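PDB 4ZYS: exotoxin 6 from Staphylococcus aureus subsp. aureus Mu50, which is of unknown function but, as a superantigen-like toxin relative pairing an OB-fold with a beta-grasp domain, probably binds host sugars or immune proteins. Local coordinates for residues I106-I109 with E115-S118; R136-A141 with G146-G151; K14-K19 with S172-K177. One frame throughout, in Å; residues are numbered along the deposited sequence.

Contact 1: residues I106-I109 with E115-S118; sequences ILEI and EPQS
Glu108 and Pro116 meet with their side chains set obliquely to each other across a short antiparallel pairing. Pro116 CB lies 3.9 Å from Glu108 CB and 3.7 Å from Glu108 OE2, so the methylene base of the glutamate and one of its carboxylate oxygens both brush the same carbon of the proline ring. The torsion of Glu108 explains this: CG stands anti to the carbonyl carbon (chi1 -71°) and the chain then runs extended, carrying the carboxylate past the ring. Glutamate suits a place where its aliphatic part can pack while its charged end stays at the partly exposed surface. Ser118, the non-hydrogen-bonded partner of Glu108 with CA atoms 4.4 Å apart, shares its face, and Ser118 CA lies 4.2 Å from Glu108 CG. Ile109 and Gln117 lie on the other face, where both side chains touch His145 of helix 130-145. Between them is the hydrogen-bonded pair: Ile109 N gives to Gln117 O at 2.9 Å, and Gln117 N gives to Ile109 O at 2.8 Å. Each of these oxygens also meets a CA-H, Gln117 O that of Glu108 CA at 3.3 Å and Ile109 O that of Pro116 CA at 3.5 Å. Pro116 offers no N-H; the next residue, Gln117, makes the backbone bond while the proline ring packs on Glu108. The two segments belong to the beta hairpin of strands 106-111 and 117-119, with 117-119 at an edge of the beta-grasp sheet; strand 106-111 is flanked on its other side by 189-196, to which Glu108 bonds through its backbone at Ile192 and Val194. The polar cohesion between the segments therefore comes from main-chain bonds, and the surface side chains add mostly van der Waals contact beside them.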
# COMPACT_ATOMS: atom_id res chain seq x y z
N ILE A 106 -3.92 12.30 11.97
CA ILE A 106 -3.20 12.01 13.20
C ILE A 106 -2.52 10.69 13.00
O ILE A 106 -3.14 9.78 12.47
CB ILE A 106 -4.16 12.00 14.44
CG1 ILE A 106 -4.64 13.40 14.82
CG2 ILE A 106 -3.54 11.29 15.67
CD1 ILE A 106 -3.58 14.50 14.84
N LEU A 107 -1.23 10.60 13.33
CA LEU A 107 -0.54 9.32 13.26
C LEU A 107 0.06 9.05 14.62
O LEU A 107 0.85 9.85 15.11
CB LEU A 107 0.54 9.20 12.14
CG LEU A 107 1.46 7.97 12.27
CD1 LEU A 107 0.68 6.63 12.01
CD2 LEU A 107 2.70 8.10 11.43
N GLU A 108 -0.34 7.95 15.23
CA GLU A 108 0.21 7.53 16.52
C GLU A 108 0.74 6.13 16.40
O GLU A 108 0.12 5.30 15.74
CB GLU A 108 -0.84 7.62 17.63
CG GLU A 108 -1.21 9.03 18.04
CD GLU A 108 -2.26 9.03 19.14
OE1 GLU A 108 -3.37 8.50 18.90
OE2 GLU A 108 -1.95 9.51 20.26
N ILE A 109 1.89 5.87 17.03
CA ILE A 109 2.51 4.54 17.05
C ILE A 109 2.64 4.12 18.51
O ILE A 109 3.25 4.84 19.32
CB ILE A 109 3.86 4.47 16.26
CG1 ILE A 109 3.65 4.95 14.78
CG2 ILE A 109 4.45 3.04 16.32
CD1 ILE A 109 4.80 4.75 13.84
N GLU A 115 2.77 4.22 25.89
CA GLU A 115 1.75 5.18 25.46
C GLU A 115 1.94 5.47 23.98
O GLU A 115 3.08 5.36 23.52
CB GLU A 115 1.84 6.47 26.28
CG GLU A 115 1.13 6.34 27.61
CD GLU A 115 -0.29 5.82 27.54
OE1 GLU A 115 -1.17 6.52 26.98
OE2 GLU A 115 -0.53 4.71 28.06
N PRO A 116 0.86 5.80 23.21
CA PRO A 116 1.07 6.11 21.78
C PRO A 116 1.92 7.36 21.60
O PRO A 116 1.84 8.29 22.39
CB PRO A 116 -0.35 6.32 21.23
CG PRO A 116 -1.29 5.95 22.31
CD PRO A 116 -0.55 5.99 23.60
N GLN A 117 2.80 7.32 20.59
CA GLN A 117 3.69 8.42 20.23
C GLN A 117 3.20 9.03 18.93
O GLN A 117 3.10 8.33 17.92
CB GLN A 117 5.17 7.94 20.06
CG GLN A 117 5.80 7.20 21.23
CD GLN A 117 6.93 6.29 20.77
OE1 GLN A 117 6.76 5.07 20.60
NE2 GLN A 117 8.12 6.85 20.54
N SER A 118 2.90 10.31 18.95
CA SER A 118 2.49 11.04 17.75
C SER A 118 3.68 11.26 16.80
O SER A 118 4.82 11.45 17.24
CB SER A 118 1.87 12.38 18.12
OG SER A 118 2.78 13.15 18.88

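Contact 2: residues R136-A141 with G146-G151; sequences RLRERA and GLYSNG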
# COMPACT_ATOMS: atom_id res chain seq x y z
N ARG A 136 4.02 1.99 3.73
CA ARG A 136 4.62 3.18 4.35
C ARG A 136 4.45 3.19 5.88
O ARG A 136 5.35 3.66 6.58
CB ARG A 136 4.05 4.47 3.73
CG ARG A 136 4.40 4.67 2.25
CD ARG A 136 5.91 4.89 2.05
NE ARG A 136 6.23 5.25 0.68
CZ ARG A 136 7.43 5.12 0.14
NH1 ARG A 136 8.43 4.59 0.83
NH2 ARG A 136 7.64 5.50 -1.11
N LEU A 137 3.34 2.66 6.39
CA LEU A 137 3.16 2.65 7.84
C LEU A 137 4.05 1.54 8.48
O LEU A 137 4.66 1.77 9.52
CB LEU A 137 1.68 2.49 8.22
CG LEU A 137 0.79 3.72 7.88
CD1 LEU A 137 -0.68 3.34 7.86
CD2 LEU A 137 1.06 4.89 8.79
N ARG A 138 4.16 0.40 7.81
CA ARG A 138 5.01 -0.70 8.28
C ARG A 138 6.49 -0.27 8.19
O ARG A 138 7.22 -0.59 9.09
CB ARG A 138 4.73 -2.00 7.48
CG ARG A 138 3.34 -2.59 7.79
CD ARG A 138 3.28 -4.07 7.48
NE ARG A 138 1.92 -4.51 7.15
CZ ARG A 138 1.46 -5.75 7.31
NH1 ARG A 138 2.24 -6.68 7.84
NH2 ARG A 138 0.23 -6.06 6.93
N GLU A 139 6.88 0.52 7.16
CA GLU A 139 8.24 1.07 6.97
C GLU A 139 8.67 1.95 8.15
O GLU A 139 9.78 1.80 8.64
CB GLU A 139 8.29 1.88 5.66
CG GLU A 139 9.65 2.48 5.33
CD GLU A 139 9.68 3.21 4.00
OE1 GLU A 139 8.71 3.96 3.71
OE2 GLU A 139 10.67 3.05 3.26
N ARG A 140 7.77 2.83 8.60
CA ARG A 140 7.95 3.74 9.73
C ARG A 140 8.09 2.92 11.04
O ARG A 140 9.02 3.15 11.80
CB ARG A 140 6.73 4.69 9.77
CG ARG A 140 6.69 5.77 10.85
CD ARG A 140 7.45 7.04 10.53
NE ARG A 140 7.07 7.71 9.28
CZ ARG A 140 6.29 8.78 9.20
NH1 ARG A 140 5.74 9.29 10.29
NH2 ARG A 140 6.07 9.35 8.02
N ALA A 141 7.20 1.92 11.26
CA ALA A 141 7.23 1.02 12.43
C ALA A 141 8.53 0.18 12.47
O ALA A 141 9.06 -0.07 13.55
CB ALA A 141 6.03 0.10 12.40
N GLY A 146 11.49 -0.75 15.56
CA GLY A 146 12.00 -2.11 15.51
C GLY A 146 10.99 -3.21 15.22
O GLY A 146 11.18 -4.34 15.68
N LEU A 147 9.93 -2.90 14.45
CA LEU A 147 8.98 -3.92 14.04
C LEU A 147 9.71 -4.98 13.17
O LEU A 147 10.51 -4.64 12.29
CB LEU A 147 7.80 -3.30 13.28
CG LEU A 147 6.66 -4.26 12.80
CD1 LEU A 147 5.83 -4.84 13.98
CD2 LEU A 147 5.72 -3.54 11.82
N TYR A 148 9.45 -6.27 13.47
CA TYR A 148 9.99 -7.47 12.80
C TYR A 148 11.44 -7.71 13.17
O TYR A 148 12.19 -8.37 12.46
CB TYR A 148 9.78 -7.44 11.28
CG TYR A 148 8.35 -7.19 10.85
CD1 TYR A 148 7.29 -7.84 11.48
CD2 TYR A 148 8.06 -6.32 9.81
CE1 TYR A 148 5.97 -7.59 11.11
CE2 TYR A 148 6.75 -6.10 9.39
CZ TYR A 148 5.71 -6.73 10.05
OH TYR A 148 4.41 -6.47 9.67
N SER A 149 11.80 -7.23 14.35
CA SER A 149 13.07 -7.48 15.00
C SER A 149 12.79 -7.85 16.43
O SER A 149 11.80 -7.35 17.00
CB SER A 149 13.99 -6.27 14.89
OG SER A 149 14.37 -6.13 13.53
N ASN A 150 13.58 -8.78 17.00
CA ASN A 150 13.50 -9.23 18.39
C ASN A 150 12.12 -9.82 18.75
O ASN A 150 11.64 -9.62 19.87
CB ASN A 150 13.85 -8.08 19.37
CG ASN A 150 15.16 -7.38 19.10
OD1 ASN A 150 16.24 -7.83 19.51
ND2 ASN A 150 15.07 -6.27 18.38
N GLY A 151 11.52 -10.54 17.82
CA GLY A 151 10.21 -11.17 18.02
C GLY A 151 9.02 -10.22 18.04
O GLY A 151 7.94 -10.61 18.49
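Arg138 and Tyr148 join through their polar ends: Arg138 NH1 donates to Tyr148 OH at 2.8 Å, with an N-H...O angle of 144°. The hydroxyl lies at the edge of the guanidinium, tilted somewhat from its plane, and the two flat groups are turned 38° against each other. Arg138 CD also lies against Tyr148 OH, at 3.4 Å, because the arginine chain, extended from CG to NE, crosses the tyrosine side chain at a slant. Beside this pair, Leu147 N gives a nearly straight bond of 3.1 Å to Ala141 O, and Ala141 CB packs against Leu147 CD2 at 3.7 Å; the small alanine lets the leucine come close to the helix.

The next shell fixes these groups. Gly146 takes a positive phi, easy for glycine, as the chain leaves helix 130-145 and enters a type II turn running to Ser149. That turn places Leu147 CG 3.6 Å above the plane of the Tyr148 ring, over its centre, which shields one face. Asp134 holds Arg138 NE in a salt bridge, and the carbonyl of Gln173 receives a bond from NH1. The tyrosine hydroxyl, accepting from the arginine, is also bonded to Leu171 O, a carbonyl that can only accept; a hydroxyl suits a place needing both roles.

Farther out, Tyr148 touches Leu13 and Lys14 of helix 10-17, Leu147 meets Met196 of strand 189-196, and Leu137 packs on Leu107 of strand 106-111 and on Ile192, so helix 130-145 and the turn that follows it lie between helix 10-17 and the sheet.

Contact 3: residues K14-K19 with S172-K177; sequences KHYYNK and SQKLEK
The last turn of helix 10-17 comes up to an irregular segment at Lys174, with CA atoms of Tyr16 and Lys174 8.3 Å apart, a spacing that side chains must bridge. Lys174 does so by lying over one face of the Tyr16 ring, which it crosses at about a right angle. Its CD stands 3.4 Å from the centroid of that ring and only 8° off the normal, a CH-pi contact. The bend at chi3 (-77°) leads the chain from over the ring centre out to the CD1-CE1 edge, where Lys174 NZ, 4.2 Å from the Tyr16 centroid, makes an off-centre cation-pi contact. Lysine suits this spot because its methylenes can cover an aromatic face while its ammonium stays near negative charge; Glu76 forms a long, weak ion pair with NZ and a hydrogen bond with the hydroxyl of Tyr16.

Helix 10-17 belongs largely to the OB-fold part of the sequence and 172-177 to the beta-grasp part. The contact thus lies at the junction of the two domains, where, as in staphylococcal superantigens, the N-terminal helix packs on the C-terminal domain.

Tyr17 reaches across by its hydroxyl. Leu175 N donates to Tyr17 OH at 3.1 Å with an angle of 160°, near the plane of the ring, and the CA of Lys174 lies 3.6 Å from the same oxygen. The hydroxyl is also hydrogen-bonded to Asp134 of helix 130-145, so two partners grip this buried oxygen, and tyrosine suits a site where a long flat side chain must deliver a polar tip. The rings of neighbouring tyrosines brace each other: Tyr16 CD2 stands 3.5 Å above the centre of the Tyr17 ring, while Tyr17 CD2 lies at the edge of the Tyr16 ring, in its plane.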
# COMPACT_ATOMS: atom_id res chain seq x y z
N LYS A 14 9.90 -8.67 7.41
CA LYS A 14 10.94 -7.65 7.33
C LYS A 14 11.47 -7.52 5.89
O LYS A 14 11.51 -6.41 5.37
CB LYS A 14 12.09 -7.94 8.30
CG LYS A 14 12.88 -6.68 8.67
CD LYS A 14 14.14 -7.02 9.44
CE LYS A 14 14.97 -5.82 9.83
NZ LYS A 14 15.76 -5.26 8.69
N HIS A 15 11.83 -8.65 5.26
CA HIS A 15 12.37 -8.68 3.90
C HIS A 15 11.38 -8.06 2.90
O HIS A 15 11.73 -7.14 2.15
CB HIS A 15 12.74 -10.13 3.50
CG HIS A 15 13.24 -10.22 2.09
ND1 HIS A 15 14.54 -9.84 1.75
CD2 HIS A 15 12.56 -10.54 0.96
CE1 HIS A 15 14.63 -10.01 0.44
NE2 HIS A 15 13.46 -10.43 -0.08
N TYR A 16 10.11 -8.51 2.95
CA TYR A 16 9.06 -8.02 2.07
C TYR A 16 8.85 -6.51 2.24
O TYR A 16 8.87 -5.78 1.25
CB TYR A 16 7.74 -8.80 2.32
CG TYR A 16 6.61 -8.38 1.41
CD1 TYR A 16 6.53 -8.85 0.11
CD2 TYR A 16 5.65 -7.47 1.84
CE1 TYR A 16 5.51 -8.45 -0.74
CE2 TYR A 16 4.61 -7.07 1.00
CZ TYR A 16 4.55 -7.55 -0.29
OH TYR A 16 3.55 -7.16 -1.12
N TYR A 17 8.69 -6.05 3.51
CA TYR A 17 8.41 -4.65 3.78
C TYR A 17 9.66 -3.74 3.71
O TYR A 17 9.49 -2.53 3.75
CB TYR A 17 7.64 -4.49 5.10
CG TYR A 17 6.19 -4.88 4.87
CD1 TYR A 17 5.36 -4.09 4.08
CD2 TYR A 17 5.71 -6.13 5.27
CE1 TYR A 17 4.06 -4.48 3.79
CE2 TYR A 17 4.40 -6.52 5.00
CZ TYR A 17 3.57 -5.69 4.27
OH TYR A 17 2.28 -6.06 3.98
N ASN A 18 10.86 -4.29 3.44
CA ASN A 18 12.07 -3.50 3.20
C ASN A 18 12.39 -3.41 1.68
O ASN A 18 13.36 -2.77 1.31
CB ASN A 18 13.29 -4.06 3.97
CG ASN A 18 13.33 -3.65 5.43
OD1 ASN A 18 12.75 -2.64 5.84
ND2 ASN A 18 14.02 -4.42 6.25
N LYS A 19 11.57 -4.07 0.82
CA LYS A 19 11.77 -4.09 -0.65
C LYS A 19 11.69 -2.68 -1.24
O LYS A 19 10.80 -1.93 -0.85
CB LYS A 19 10.73 -4.99 -1.34
CG LYS A 19 10.98 -6.48 -1.18
CD LYS A 19 9.79 -7.26 -1.71
CE LYS A 19 10.08 -8.72 -1.98
NZ LYS A 19 10.45 -8.96 -3.40
N SER A 172 0.87 -9.16 11.73
CA SER A 172 1.51 -10.47 11.74
C SER A 172 1.43 -11.17 10.37
O SER A 172 2.04 -12.23 10.19
CB SER A 172 0.93 -11.36 12.84
OG SER A 172 -0.39 -11.77 12.55
N GLN A 173 0.69 -10.58 9.40
CA GLN A 173 0.58 -11.14 8.04
C GLN A 173 0.88 -10.07 7.05
O GLN A 173 0.69 -8.90 7.38
CB GLN A 173 -0.86 -11.66 7.76
CG GLN A 173 -1.39 -12.76 8.68
CD GLN A 173 -0.65 -14.07 8.56
OE1 GLN A 173 -0.10 -14.42 7.51
NE2 GLN A 173 -0.63 -14.84 9.65
N LYS A 174 1.24 -10.43 5.80
CA LYS A 174 1.30 -9.42 4.72
C LYS A 174 -0.13 -8.95 4.50
O LYS A 174 -1.06 -9.70 4.82
CB LYS A 174 1.86 -10.00 3.40
CG LYS A 174 3.34 -10.42 3.42
CD LYS A 174 3.90 -10.57 2.02
CE LYS A 174 3.53 -11.83 1.28
NZ LYS A 174 3.98 -11.76 -0.14
N LEU A 175 -0.35 -7.76 3.91
CA LEU A 175 -1.71 -7.32 3.57
C LEU A 175 -2.31 -8.30 2.56
O LEU A 175 -1.56 -8.80 1.70
CB LEU A 175 -1.65 -5.90 2.96
CG LEU A 175 -2.95 -5.28 2.42
CD1 LEU A 175 -3.95 -5.05 3.52
CD2 LEU A 175 -2.65 -3.97 1.69
N GLU A 176 -3.63 -8.61 2.68
CA GLU A 176 -4.35 -9.52 1.75
C GLU A 176 -4.19 -9.00 0.33
O GLU A 176 -4.40 -7.81 0.09
CB GLU A 176 -5.85 -9.62 2.12
CG GLU A 176 -6.12 -10.31 3.44
CD GLU A 176 -6.18 -9.46 4.70
OE1 GLU A 176 -5.71 -8.30 4.69
OE2 GLU A 176 -6.69 -9.98 5.72
N LYS A 177 -3.78 -9.87 -0.59
CA LYS A 177 -3.54 -9.53 -1.99
C LYS A 177 -4.74 -8.76 -2.59
O LYS A 177 -4.51 -7.74 -3.24
CB LYS A 177 -3.20 -10.79 -2.80
CG LYS A 177 -1.75 -11.24 -2.60
CD LYS A 177 -1.44 -12.44 -3.49
CE LYS A 177 -0.37 -13.35 -2.91
NZ LYS A 177 1.01 -12.77 -3.02

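How the contacts relate
From the N terminus, residues 14-19 open the longest loop, which closes only when 172-177 returns to them in contact 3; it spans most of the OB-fold domain and much of the beta-grasp domain. Contacts 1 and 2 are both nested inside it and follow one another in series: the hairpin of 106-109 and 115-118 closes first, then 136-141, within helix 130-145, meets the turn that follows the helix at 146-151. None of the loops cross. Contacts 1 and 2 touch where Leu107 and Ile109 pack on Leu137 and Arg140, joining sheet to helix. Contacts 2 and 3 touch round Arg138, joining that helix to the interdomain region. Contacts 1 and 3 remain about 13 Å apart at their nearest atoms.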